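Local coordinates for protein arginase 1, mitochondrial (Arabidopsis thaliana, PDB 6VSU) that hydrolyses L-arginine to urea and L-ornithine with two manganese ions per subunit, and also converts agmatine to putrescine, at residues A42-L47 and R132-G137; V49-N54 and H140-P145; S247-C252 and V290-P295. All blocks are in the same frame, centred on the assembly; numbering follows the deposited sequence.

Interaction 1: A42-L47 and R132-G137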
loop_
_atom_site.group_PDB
_atom_site.type_symbol
_atom_site.label_atom_id
_atom_site.label_comp_id
_atom_site.label_asym_id
_atom_site.label_seq_id
_atom_site.Cartn_x
_atom_site.Cartn_y
_atom_site.Cartn_z
ATOM N N ALA E 42 20.477 31.129 21.597
ATOM C CA ALA E 42 19.512 30.045 21.803
ATOM C C ALA E 42 19.830 28.917 20.821
ATOM O O ALA E 42 20.213 29.170 19.711
ATOM C CB ALA E 42 18.091 30.551 21.645
ATOM N N SER E 43 19.606 27.699 21.244
ATOM C CA SER E 43 19.947 26.439 20.536
ATOM C C SER E 43 18.799 25.469 20.769
ATOM O O SER E 43 18.586 25.095 21.900
ATOM C CB SER E 43 21.249 25.890 21.074
ATOM O OG SER E 43 22.271 26.721 20.629
ATOM N N THR E 44 18.063 25.166 19.728
ATOM C CA THR E 44 17.000 24.138 19.727
ATOM C C THR E 44 17.582 22.770 20.127
ATOM O O THR E 44 18.613 22.317 19.575
ATOM C CB THR E 44 16.382 24.027 18.343
ATOM O OG1 THR E 44 15.961 25.315 17.898
ATOM C CG2 THR E 44 15.214 23.079 18.384
ATOM N N SER E 45 16.920 22.099 21.055
ATOM C CA SER E 45 17.270 20.738 21.482
ATOM C C SER E 45 15.993 19.919 21.480
ATOM O O SER E 45 15.051 20.323 22.134
ATOM C CB SER E 45 17.922 20.767 22.803
ATOM O OG SER E 45 18.715 19.623 22.962
ATOM N N LEU E 46 15.974 18.845 20.686
ATOM C CA LEU E 46 14.816 17.945 20.549
ATOM C C LEU E 46 14.654 17.135 21.819
ATOM O O LEU E 46 15.652 16.723 22.417
ATOM C CB LEU E 46 15.026 17.009 19.369
ATOM C CG LEU E 46 15.317 17.670 18.034
ATOM C CD1 LEU E 46 15.329 16.609 16.925
ATOM C CD2 LEU E 46 14.294 18.734 17.705
ATOM N N LEU E 47 13.429 16.955 22.232
ATOM C CA LEU E 47 13.067 16.046 23.331
ATOM C C LEU E 47 11.870 15.218 22.876
ATOM O O LEU E 47 10.863 15.807 22.538
ATOM C CB LEU E 47 12.728 16.851 24.575
ATOM C CG LEU E 47 12.266 16.014 25.750
ATOM C CD1 LEU E 47 13.384 15.139 26.256
ATOM C CD2 LEU E 47 11.765 16.905 26.867
ATOM N N ARG E 132 16.831 25.449 24.181
ATOM C CA ARG E 132 15.380 25.676 24.212
ATOM C C ARG E 132 14.702 24.431 23.660
ATOM O O ARG E 132 15.113 23.876 22.665
ATOM C CB ARG E 132 15.069 26.914 23.377
ATOM C CG ARG E 132 15.789 28.163 23.861
ATOM C CD ARG E 132 15.051 29.431 23.406
ATOM N NE ARG E 132 15.635 30.639 23.948
ATOM C CZ ARG E 132 15.120 31.850 23.830
ATOM N NH1 ARG E 132 13.957 32.064 23.225
ATOM N NH2 ARG E 132 15.806 32.867 24.290
ATOM N N PRO E 133 13.649 23.916 24.307
ATOM C CA PRO E 133 13.157 22.589 23.988
ATOM C C PRO E 133 12.220 22.657 22.781
ATOM O O PRO E 133 11.316 23.484 22.746
ATOM C CB PRO E 133 12.368 22.188 25.239
ATOM C CG PRO E 133 11.765 23.526 25.652
ATOM C CD PRO E 133 12.902 24.512 25.423
ATOM N N LEU E 134 12.370 21.687 21.901
ATOM C CA LEU E 134 11.417 21.451 20.802
ATOM C C LEU E 134 10.980 19.993 20.959
ATOM O O LEU E 134 11.822 19.116 20.814
ATOM C CB LEU E 134 12.138 21.718 19.484
ATOM C CG LEU E 134 11.200 21.810 18.267
ATOM C CD1 LEU E 134 11.998 22.168 17.002
ATOM C CD2 LEU E 134 10.382 20.528 18.101
ATOM N N VAL E 135 9.734 19.756 21.304
ATOM C CA VAL E 135 9.293 18.433 21.792
ATOM C C VAL E 135 8.647 17.665 20.624
ATOM O O VAL E 135 7.818 18.267 19.900
ATOM C CB VAL E 135 8.341 18.597 22.975
ATOM C CG1 VAL E 135 7.525 17.323 23.278
ATOM C CG2 VAL E 135 9.095 19.075 24.184
ATOM N N LEU E 136 9.065 16.407 20.411
ATOM C CA LEU E 136 8.477 15.531 19.378
ATOM C C LEU E 136 7.432 14.694 20.079
ATOM O O LEU E 136 7.835 13.820 20.856
ATOM C CB LEU E 136 9.537 14.583 18.802
ATOM C CG LEU E 136 10.814 15.239 18.280
ATOM C CD1 LEU E 136 11.758 14.230 17.686
ATOM C CD2 LEU E 136 10.492 16.339 17.299
ATOM N N GLY E 137 6.164 14.845 19.751
ATOM C CA GLY E 137 5.166 13.902 20.263
ATOM C C GLY E 137 5.123 12.632 19.407
ATOM O O GLY E 137 5.829 12.541 18.405
#
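Strands 43-48 and 131-136 are neighbours in the buried parallel sheet and are joined in register from Thr-44 opposite Arg-132 to Leu-47 opposite Val-135. Five backbone hydrogen bonds form the ladder, the first from Arg-132 N to Ser-43 O (2.9 Å), the last from Leu-136 N to Leu-47 O (2.8 Å). The short segments are twisted by 36°. On one face a chi1 of -53° swings the Thr-44 methyl, CG2, anti to the backbone N and over to Leu-134 CB at 3.5 Å, while Leu-46 lies alongside Leu-134, CD2 to CB 4.1 Å; helix 303-319 covers this face. This is the central parallel sheet of the arginase alpha/beta fold, in which 43-48 runs between 93-98 and 131-136. On the other face Leu-47 CB approaches Val-135 CG2, and helix 111-126 packs over Ser-45, Leu-47 and Pro-133. Where the strands begin, Arg-132 stretches out from CG to NE with Ala-42 CB over one face of its guanidinium, 3.4 Å from NE. NH1 forms a salt bridge with Asp-284 and bonds Val-285 O; a leucine here would probably leave the carboxylate without this cationic partner and the carbonyl without this donor.

Interaction 2: V49-N54 and H140-P145; sequences VPLGHN and HSISYP. With MN (manganese (II) ion), chain B.
Asn-54 and Ser-141 make the one hydrogen bond between the loop 49-54 and the turn that opens segment 140-145. Asn-54 ND2 donates to Ser-141 OG over 3.0 Å with an N-H...O angle of 154°, and the hydroxyl oxygen sits 16° out of the amide plane. Ser-141 OG lies between its own backbone N and carbonyl carbon (chi1 67°), which turns it toward the loop; it is also hydrogen-bonded to Asp-139. The other end of the amide is occupied too, since Asn-54 OD1 accepts from Asn-176, a residue that by similarity binds substrate. With both ends engaged, the amide is probably held against rotation, and Asn-54 CB lies 3.5 Å from Ser-141 CB.

The apolar part centres on Ile-142. Its CG2 methyl is anti to the carbonyl carbon and touches Val-49 CG1 at 3.9 Å and Leu-51 CB at 4.1 Å, while its CD1 reaches Val-49 CB; the valine and isoleucine side chains run alongside one another with opposite headings. Leu-51 CD2 comes within 3.5 Å of Ser-141 OG, so a methyl group lies beside the buried hydroxyl.

Metal binding involves the residue just before Ser-141. His-140 points away from the loop and ligates manganese through ND1 at 2.3 Å, with two waters, Asp-164 and Asp-168 among the other ligands. Its second nitrogen, NE2, is hydrogen-bonded to Ser-247 OG, so that, with ND1 on the metal, the ring is probably fixed in its rotation.

The loop follows strand 43-48 and lies between the start of helix 143-154 and helices 101-106 and 111-126: Val-101 touches Val-49 and Leu-51, Met-115 touches Asn-54 and Ser-141, and Val-291 at the end of strand 285-291 packs on Ile-142.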
loop_
_atom_site.group_PDB
_atom_site.type_symbol
_atom_site.label_atom_id
_atom_site.label_comp_id
_atom_site.label_asym_id
_atom_site.label_seq_id
_atom_site.Cartn_x
_atom_site.Cartn_y
_atom_site.Cartn_z
ATOM N N VAL E 49 8.815 12.599 23.252
ATOM C CA VAL E 49 7.877 12.084 24.279
ATOM C C VAL E 49 6.961 11.064 23.624
ATOM O O VAL E 49 5.948 11.447 23.015
ATOM C CB VAL E 49 7.114 13.254 24.909
ATOM C CG1 VAL E 49 6.289 12.725 26.078
ATOM C CG2 VAL E 49 8.080 14.338 25.371
ATOM N N PRO E 50 7.399 9.793 23.534
ATOM C CA PRO E 50 6.662 8.756 22.806
ATOM C C PRO E 50 5.464 8.251 23.604
ATOM O O PRO E 50 5.544 7.232 24.282
ATOM C CB PRO E 50 7.689 7.614 22.636
ATOM C CG PRO E 50 8.578 7.786 23.879
ATOM C CD PRO E 50 8.702 9.296 24.011
ATOM N N LEU E 51 4.438 9.075 23.624
ATOM C CA LEU E 51 3.221 8.880 24.436
ATOM C C LEU E 51 2.041 8.901 23.487
ATOM O O LEU E 51 1.855 9.882 22.775
ATOM C CB LEU E 51 3.158 9.997 25.484
ATOM C CG LEU E 51 2.101 9.821 26.543
ATOM C CD1 LEU E 51 2.513 10.534 27.807
ATOM C CD2 LEU E 51 0.746 10.306 26.055
ATOM N N GLY E 52 1.190 7.897 23.514
ATOM C CA GLY E 52 -0.054 7.924 22.704
ATOM C C GLY E 52 -1.292 7.452 23.451
ATOM O O GLY E 52 -2.323 7.339 22.789
ATOM N N HIS E 53 -1.220 7.133 24.741
ATOM C CA HIS E 53 -2.352 6.458 25.429
ATOM C C HIS E 53 -3.453 7.461 25.846
ATOM O O HIS E 53 -4.485 7.035 26.383
ATOM C CB HIS E 53 -1.876 5.602 26.590
ATOM C CG HIS E 53 -1.326 6.387 27.731
ATOM N ND1 HIS E 53 -0.046 6.916 27.709
ATOM C CD2 HIS E 53 -1.880 6.733 28.928
ATOM C CE1 HIS E 53 0.171 7.550 28.864
ATOM N NE2 HIS E 53 -0.955 7.449 29.628
ATOM N N ASN E 54 -3.260 8.743 25.632
ATOM C CA ASN E 54 -4.282 9.801 25.886
ATOM C C ASN E 54 -5.095 10.096 24.613
ATOM O O ASN E 54 -6.016 10.948 24.707
ATOM C CB ASN E 54 -3.611 11.032 26.471
ATOM C CG ASN E 54 -3.214 10.770 27.899
ATOM O OD1 ASN E 54 -3.977 10.119 28.628
ATOM N ND2 ASN E 54 -2.032 11.215 28.281
ATOM N N HIS E 140 -1.337 14.863 21.586
ATOM C CA HIS E 140 -1.388 16.298 21.982
ATOM C C HIS E 140 -1.498 16.454 23.513
ATOM O O HIS E 140 -1.386 17.549 23.971
ATOM C CB HIS E 140 -2.533 17.019 21.227
ATOM C CG HIS E 140 -2.096 18.342 20.755
ATOM N ND1 HIS E 140 -2.557 18.901 19.606
ATOM C CD2 HIS E 140 -1.148 19.156 21.241
ATOM C CE1 HIS E 140 -1.940 20.032 19.414
ATOM N NE2 HIS E 140 -1.105 20.213 20.415
ATOM N N SER E 141 -1.646 15.386 24.296
ATOM C CA SER E 141 -1.736 15.509 25.768
ATOM C C SER E 141 -0.448 16.116 26.312
ATOM O O SER E 141 -0.497 16.774 27.384
ATOM C CB SER E 141 -2.094 14.238 26.465
ATOM O OG SER E 141 -1.080 13.287 26.343
ATOM N N ILE E 142 0.651 15.920 25.616
ATOM C CA ILE E 142 1.973 16.279 26.168
ATOM C C ILE E 142 2.157 17.810 26.168
ATOM O O ILE E 142 2.992 18.312 26.943
ATOM C CB ILE E 142 3.049 15.552 25.379
ATOM C CG1 ILE E 142 3.253 16.212 24.025
ATOM C CG2 ILE E 142 2.710 14.055 25.311
ATOM C CD1 ILE E 142 4.325 15.600 23.230
ATOM N N SER E 143 1.399 18.529 25.351
ATOM C CA SER E 143 1.509 19.986 25.278
ATOM C C SER E 143 1.259 20.599 26.652
ATOM O O SER E 143 1.922 21.577 26.981
ATOM C CB SER E 143 0.584 20.498 24.245
ATOM O OG SER E 143 1.116 20.246 22.954
ATOM N N TYR E 144 0.382 20.022 27.464
ATOM C CA TYR E 144 0.056 20.573 28.802
ATOM C C TYR E 144 1.313 20.556 29.660
ATOM O O TYR E 144 1.752 21.610 30.115
ATOM C CB TYR E 144 -1.131 19.865 29.461
ATOM C CG TYR E 144 -1.326 20.115 30.942
ATOM C CD1 TYR E 144 -1.077 21.347 31.519
ATOM C CD2 TYR E 144 -1.822 19.124 31.776
ATOM C CE1 TYR E 144 -1.344 21.616 32.867
ATOM C CE2 TYR E 144 -2.055 19.362 33.132
ATOM C CZ TYR E 144 -1.808 20.612 33.690
ATOM O OH TYR E 144 -2.035 20.839 35.022
ATOM N N PRO E 145 1.917 19.396 29.971
ATOM C CA PRO E 145 3.064 19.387 30.880
ATOM C C PRO E 145 4.272 20.130 30.338
ATOM O O PRO E 145 5.095 20.593 31.118
ATOM C CB PRO E 145 3.406 17.903 31.093
ATOM C CG PRO E 145 2.721 17.192 29.939
ATOM C CD PRO E 145 1.458 18.025 29.684
HETATM MN MN MN B . -4.623 18.346 18.740
HETATM O O HOH W 1 -6.436 17.652 17.860
HETATM O O HOH W 2 -5.466 16.296 19.731
#

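Interaction 3: S247-C252 and V290-P295; sequences SIDVDC and VVEFNP. With MN (manganese (II) ion), chain C; NA (sodium ion), chain D.
Val-291 N donates to Ile-248 O at 3.0 Å, the first of two backbone hydrogen bonds that join the C-terminal ends of parallel strands 244-249 and 285-291. The second, from Val-250 N to Val-291 O (3.1 Å), is nearly straight at 173°. Beside it, Val-250 CG2 touches both Val-290 CG1 (4.0 Å) and Phe-293 CB.

The acid groups are satisfied by metals and by N-H donors. Asp-249 has its CG anti to the backbone N (chi1 179°), which carries OD2 to within 2.3 Å of the manganese that Asp-251 binds; Asp-249 is also a ligand of the second ion, the one held by His-140, and so bridges the pair. Its OD1 accepts Asp-251 N from above the carboxylate plane, closing an Asx turn. Asp-251 grips its ion with both oxygens, OD2 at 2.1 Å and OD1 at 2.6 Å. Across the contact, Glu-292 crosses Asp-249 with its two methylenes against the aspartate, CB 3.2 Å from Asp-249 OD1 and CG near OD2. Its chain bends at chi2 and leads the carboxylate away, where OE1 binds sodium together with Ser-262, the Leu-58 carbonyl and a water, and OE2 accepts from His-180 and from the backbone N of His-140.

Asp-164 and His-166 complete the manganese shell, and the Asp-249, Asp-251 pair after the strand is the DxD metal-binding element of the binuclear manganese site in arginases.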
loop_
_atom_site.group_PDB
_atom_site.type_symbol
_atom_site.label_atom_id
_atom_site.label_comp_id
_atom_site.label_asym_id
_atom_site.label_seq_id
_atom_site.Cartn_x
_atom_site.Cartn_y
_atom_site.Cartn_z
ATOM N N SER E 247 2.679 25.168 19.144
ATOM C CA SER E 247 2.264 23.745 19.142
ATOM C C SER E 247 1.680 23.427 17.773
ATOM O O SER E 247 0.652 24.033 17.376
ATOM C CB SER E 247 1.282 23.440 20.256
ATOM O OG SER E 247 0.828 22.097 20.178
ATOM N N ILE E 248 2.291 22.469 17.071
ATOM C CA ILE E 248 1.795 22.059 15.735
ATOM C C ILE E 248 1.278 20.658 15.864
ATOM O O ILE E 248 2.089 19.730 16.010
ATOM C CB ILE E 248 2.880 22.187 14.665
ATOM C CG1 ILE E 248 3.550 23.564 14.758
ATOM C CG2 ILE E 248 2.242 21.930 13.318
ATOM C CD1 ILE E 248 4.387 23.941 13.542
ATOM N N ASP E 249 -0.007 20.496 15.686
ATOM C CA ASP E 249 -0.574 19.154 15.388
ATOM C C ASP E 249 -0.471 19.017 13.882
ATOM O O ASP E 249 -0.882 19.905 13.167
ATOM C CB ASP E 249 -1.993 19.062 15.893
ATOM C CG ASP E 249 -2.746 17.769 15.657
ATOM O OD1 ASP E 249 -2.432 17.016 14.702
ATOM O OD2 ASP E 249 -3.678 17.539 16.437
ATOM N N VAL E 250 0.188 17.975 13.430
ATOM C CA VAL E 250 0.367 17.682 11.987
ATOM C C VAL E 250 -0.988 17.699 11.263
ATOM O O VAL E 250 -0.988 18.033 10.090
ATOM C CB VAL E 250 1.128 16.345 11.895
ATOM C CG1 VAL E 250 1.062 15.777 10.539
ATOM C CG2 VAL E 250 2.581 16.525 12.247
ATOM N N ASP E 251 -2.122 17.459 11.953
ATOM C CA ASP E 251 -3.454 17.474 11.301
ATOM C C ASP E 251 -3.925 18.908 11.048
ATOM O O ASP E 251 -4.950 19.052 10.441
ATOM C CB ASP E 251 -4.503 16.622 12.016
ATOM C CG ASP E 251 -5.032 17.216 13.317
ATOM O OD1 ASP E 251 -4.918 18.449 13.502
ATOM O OD2 ASP E 251 -5.461 16.418 14.150
ATOM N N CYS E 252 -3.152 19.934 11.365
ATOM C CA CYS E 252 -3.443 21.309 10.833
ATOM C C CYS E 252 -3.389 21.293 9.307
ATOM O O CYS E 252 -4.136 22.050 8.668
ATOM C CB CYS E 252 -2.502 22.357 11.418
ATOM S SG CYS E 252 -0.779 22.302 10.853
ATOM N N VAL E 290 5.861 19.314 18.007
ATOM C CA VAL E 290 5.241 18.717 16.790
ATOM C C VAL E 290 4.637 17.381 17.175
ATOM O O VAL E 290 5.403 16.479 17.562
ATOM C CB VAL E 290 6.252 18.573 15.656
ATOM C CG1 VAL E 290 5.597 17.904 14.457
ATOM C CG2 VAL E 290 6.793 19.934 15.290
ATOM N N VAL E 291 3.312 17.280 17.126
ATOM C CA VAL E 291 2.567 16.161 17.761
ATOM C C VAL E 291 1.612 15.557 16.718
ATOM O O VAL E 291 1.353 16.180 15.668
ATOM C CB VAL E 291 1.780 16.653 18.981
ATOM C CG1 VAL E 291 2.680 17.251 20.043
ATOM C CG2 VAL E 291 0.721 17.680 18.626
ATOM N N GLU E 292 1.128 14.367 17.049
ATOM C CA GLU E 292 0.008 13.656 16.386
ATOM C C GLU E 292 0.438 13.131 15.012
ATOM O O GLU E 292 -0.465 12.692 14.256
ATOM C CB GLU E 292 -1.220 14.556 16.341
ATOM C CG GLU E 292 -1.777 14.771 17.751
ATOM C CD GLU E 292 -2.518 13.607 18.384
ATOM O OE1 GLU E 292 -2.809 12.627 17.615
ATOM O OE2 GLU E 292 -2.887 13.698 19.626
ATOM N N PHE E 293 1.738 13.099 14.692
ATOM C CA PHE E 293 2.193 12.302 13.533
ATOM C C PHE E 293 2.023 10.838 13.925
ATOM O O PHE E 293 2.479 10.463 14.990
ATOM C CB PHE E 293 3.629 12.627 13.177
ATOM C CG PHE E 293 4.335 11.575 12.369
ATOM C CD1 PHE E 293 3.692 10.943 11.307
ATOM C CD2 PHE E 293 5.659 11.273 12.618
ATOM C CE1 PHE E 293 4.346 9.967 10.586
ATOM C CE2 PHE E 293 6.321 10.317 11.861
ATOM C CZ PHE E 293 5.650 9.649 10.866
ATOM N N ASN E 294 1.233 10.113 13.162
ATOM C CA ASN E 294 0.889 8.694 13.388
ATOM C C ASN E 294 1.546 7.857 12.287
ATOM O O ASN E 294 0.940 7.703 11.238
ATOM C CB ASN E 294 -0.618 8.448 13.398
ATOM C CG ASN E 294 -0.936 7.038 13.793
ATOM O OD1 ASN E 294 -0.086 6.143 13.665
ATOM N ND2 ASN E 294 -2.133 6.859 14.308
ATOM N N PRO E 295 2.759 7.286 12.520
ATOM C CA PRO E 295 3.475 6.483 11.529
ATOM C C PRO E 295 2.654 5.299 10.988
ATOM O O PRO E 295 2.820 4.918 9.847
ATOM C CB PRO E 295 4.699 5.920 12.252
ATOM C CG PRO E 295 4.817 6.698 13.503
ATOM C CD PRO E 295 3.467 7.316 13.800
HETATM MN MN MN C . -5.838 17.735 15.787
HETATM NA NA NA D . -3.822 10.118 18.104
HETATM O O HOH W 1 -6.436 17.652 17.860
HETATM O O HOH W 3 -6.544 9.307 18.306
#

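In the fold
From the N terminus, strand 43-48 comes first and leads directly into loop 49-54. Interaction 1 closes the long excursion through helix 64-72, strand 93-98 and helices 101-106 and 111-126 by bringing strand 131-136 alongside. Interaction 2 then joins the following loop to the turn after that strand, so the two contacts cross along the chain; Leu-136 and Val-49 connect them through a backbone hydrogen bond. Interaction 3 comes later in series, closing the beta-alpha-beta unit built on helix 271-280. Its strand 285-291 is the other neighbour of 131-136 in the sheet, while His-140 and a shared water join interactions 2 and 3 at the manganese site.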